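Local atomic coordinates of EchA16_2 (Mycobacterium avium subsp. paratuberculosis, PDB entry 3QYR), a protein that probably catalyses the hydration of 2-enoyl-CoA thioesters to 3-hydroxyacyl-CoA, as a member of the enoyl-CoA hydratase/isomerase (crotonase) family. Residues 21-26 with 63-68. Sequence-based numbering, arbitrary orientation.
Sequences LTLNRP and PVFCAG
The Phe65 ring receives Leu23 CD1 obliquely, with Leu23 CD1 4.5 Å from Phe65 CE1. The Phe65 side chain also touches Asn99 of another loop. Leu23 CD1 also lies 3.6 Å from Phe65 O. That oxygen accepts a hydrogen bond from Asn30 ND2, so the methyl packs beside a polar atom that already has a partner.

Leu23 CD1 carries most of the contact. It also meets the CB of Cys66 at 3.8 Å. The CB of Leu23 already points to the loop 63-68, and the second torsion (chi2 166°) sets CD1 roughly anti to CA, extending it that way. Leu36 and Phe40 of helix 34-49 pack against the same leucine.

Cys66 SG is turned anti to its backbone N (chi1 180°). It accepts a hydrogen bond from Gly68 N at 3.6 Å, with an angle of 162° at the hydrogen. This bond ties the thiol sulfur to the backbone two residues on.

At the more open end Pro26 O approaches Pro63 CD loosely, at 4.5 Å. A water accepts from Val64 N at 2.9 Å and donates weakly to Pro26 O, linking the two segments.

The contact joins the end of strand 18-23 to the loop after strand 55-60, its parallel neighbour in the crotonase-fold sheet. No direct hydrogen bond crosses between the segments. Cohesion therefore rests on the buried apolar contact and on the Asn30 amide, whose OD1 accepts from Arg25 N while ND2 holds Phe65 O. The water adds a firm bond to Val64 N but only a weak one to Pro26 O.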
loop_
_atom_site.group_PDB
_atom_site.type_symbol
_atom_site.label_atom_id
_atom_site.label_comp_id
_atom_site.label_asym_id
_atom_site.label_seq_id
_atom_site.Cartn_x
_atom_site.Cartn_y
_atom_site.Cartn_z
ATOM N N LEU A 21 5.027 -32.330 -14.024
ATOM C CA LEU A 21 4.168 -32.916 -12.997
ATOM C C LEU A 21 2.732 -33.072 -13.541
ATOM O O LEU A 21 2.034 -32.092 -13.784
ATOM C CB LEU A 21 4.155 -32.044 -11.726
ATOM C CG LEU A 21 5.466 -31.743 -10.967
ATOM C CD1 LEU A 21 5.247 -30.678 -9.843
ATOM C CD2 LEU A 21 6.140 -33.003 -10.386
ATOM N N THR A 22 2.283 -34.311 -13.695
ATOM C CA THR A 22 0.977 -34.583 -14.296
ATOM C C THR A 22 0.017 -35.093 -13.254
ATOM O O THR A 22 0.213 -36.202 -12.752
ATOM C CB THR A 22 1.080 -35.613 -15.433
ATOM O OG1 THR A 22 2.056 -35.176 -16.382
ATOM C CG2 THR A 22 -0.243 -35.740 -16.141
ATOM N N LEU A 23 -1.005 -34.283 -12.933
ATOM C CA LEU A 23 -2.104 -34.713 -12.036
ATOM C C LEU A 23 -2.749 -35.913 -12.726
ATOM O O LEU A 23 -3.134 -35.815 -13.890
ATOM C CB LEU A 23 -3.142 -33.585 -11.803
ATOM C CG LEU A 23 -2.737 -32.210 -11.194
ATOM C CD1 LEU A 23 -3.823 -31.177 -11.387
ATOM C CD2 LEU A 23 -2.373 -32.270 -9.706
ATOM N N ASN A 24 -2.835 -37.048 -12.051
ATOM C CA ASN A 24 -3.142 -38.308 -12.737
ATOM C C ASN A 24 -4.213 -39.158 -12.039
ATOM O O ASN A 24 -3.961 -40.279 -11.590
ATOM C CB ASN A 24 -1.865 -39.111 -12.920
ATOM C CG ASN A 24 -2.023 -40.247 -13.908
ATOM O OD1 ASN A 24 -2.545 -40.060 -15.007
ATOM N ND2 ASN A 24 -1.560 -41.436 -13.528
ATOM N N ARG A 25 -5.405 -38.575 -11.951
ATOM C CA ARG A 25 -6.635 -39.305 -11.668
ATOM C C ARG A 25 -7.663 -39.032 -12.776
ATOM O O ARG A 25 -8.721 -38.457 -12.523
ATOM C CB ARG A 25 -7.188 -38.837 -10.347
ATOM C CG ARG A 25 -6.341 -39.197 -9.195
ATOM C CD ARG A 25 -6.959 -38.666 -7.923
ATOM N NE ARG A 25 -8.090 -39.463 -7.469
ATOM C CZ ARG A 25 -9.066 -38.989 -6.694
ATOM N NH1 ARG A 25 -9.070 -37.705 -6.320
ATOM N NH2 ARG A 25 -10.058 -39.790 -6.294
ATOM N N PRO A 26 -7.342 -39.399 -14.023
ATOM C CA PRO A 26 -8.204 -39.015 -15.149
ATOM C C PRO A 26 -9.663 -39.380 -14.981
ATOM O O PRO A 26 -10.544 -38.582 -15.297
ATOM C CB PRO A 26 -7.601 -39.770 -16.336
ATOM C CG PRO A 26 -6.657 -40.751 -15.766
ATOM C CD PRO A 26 -6.175 -40.174 -14.477
ATOM N N PRO A 63 -9.288 -36.114 -19.770
ATOM C CA PRO A 63 -9.611 -34.874 -20.487
ATOM C C PRO A 63 -9.756 -33.599 -19.652
ATOM O O PRO A 63 -10.062 -32.541 -20.227
ATOM C CB PRO A 63 -10.955 -35.219 -21.163
ATOM C CG PRO A 63 -11.637 -36.078 -20.159
ATOM C CD PRO A 63 -10.516 -36.875 -19.458
ATOM N N VAL A 64 -9.529 -33.668 -18.341
ATOM C CA VAL A 64 -9.667 -32.491 -17.478
ATOM C C VAL A 64 -8.285 -32.125 -17.015
ATOM O O VAL A 64 -7.427 -32.997 -16.905
ATOM C CB VAL A 64 -10.597 -32.818 -16.294
ATOM C CG1 VAL A 64 -10.574 -31.756 -15.189
ATOM C CG2 VAL A 64 -12.073 -33.070 -16.834
ATOM N N PHE A 65 -8.024 -30.834 -16.820
ATOM C CA PHE A 65 -6.796 -30.410 -16.161
ATOM C C PHE A 65 -6.930 -30.713 -14.704
ATOM O O PHE A 65 -6.117 -31.466 -14.158
ATOM C CB PHE A 65 -6.560 -28.900 -16.312
ATOM C CG PHE A 65 -5.454 -28.352 -15.428
ATOM C CD1 PHE A 65 -4.147 -28.834 -15.536
ATOM C CD2 PHE A 65 -5.712 -27.330 -14.523
ATOM C CE1 PHE A 65 -3.118 -28.302 -14.735
ATOM C CE2 PHE A 65 -4.698 -26.805 -13.725
ATOM C CZ PHE A 65 -3.404 -27.296 -13.815
ATOM N N CYS A 66 -7.950 -30.096 -14.086
ATOM C CA CYS A 66 -8.251 -30.331 -12.694
ATOM C C CYS A 66 -9.653 -29.861 -12.298
ATOM O O CYS A 66 -9.922 -28.644 -12.305
ATOM C CB CYS A 66 -7.220 -29.619 -11.818
ATOM S SG CYS A 66 -7.547 -29.862 -10.060
ATOM N N ALA A 67 -10.518 -30.799 -11.892
ATOM C CA ALA A 67 -11.921 -30.485 -11.504
ATOM C C ALA A 67 -12.113 -29.753 -10.136
ATOM O O ALA A 67 -13.226 -29.481 -9.729
ATOM C CB ALA A 67 -12.811 -31.786 -11.548
ATOM N N GLY A 68 -11.047 -29.439 -9.430
ATOM C CA GLY A 68 -11.188 -28.891 -8.079
ATOM C C GLY A 68 -10.940 -29.946 -7.017
ATOM O O GLY A 68 -10.493 -31.051 -7.333
HETATM O O HOH W 1 -9.035 -35.961 -16.633
#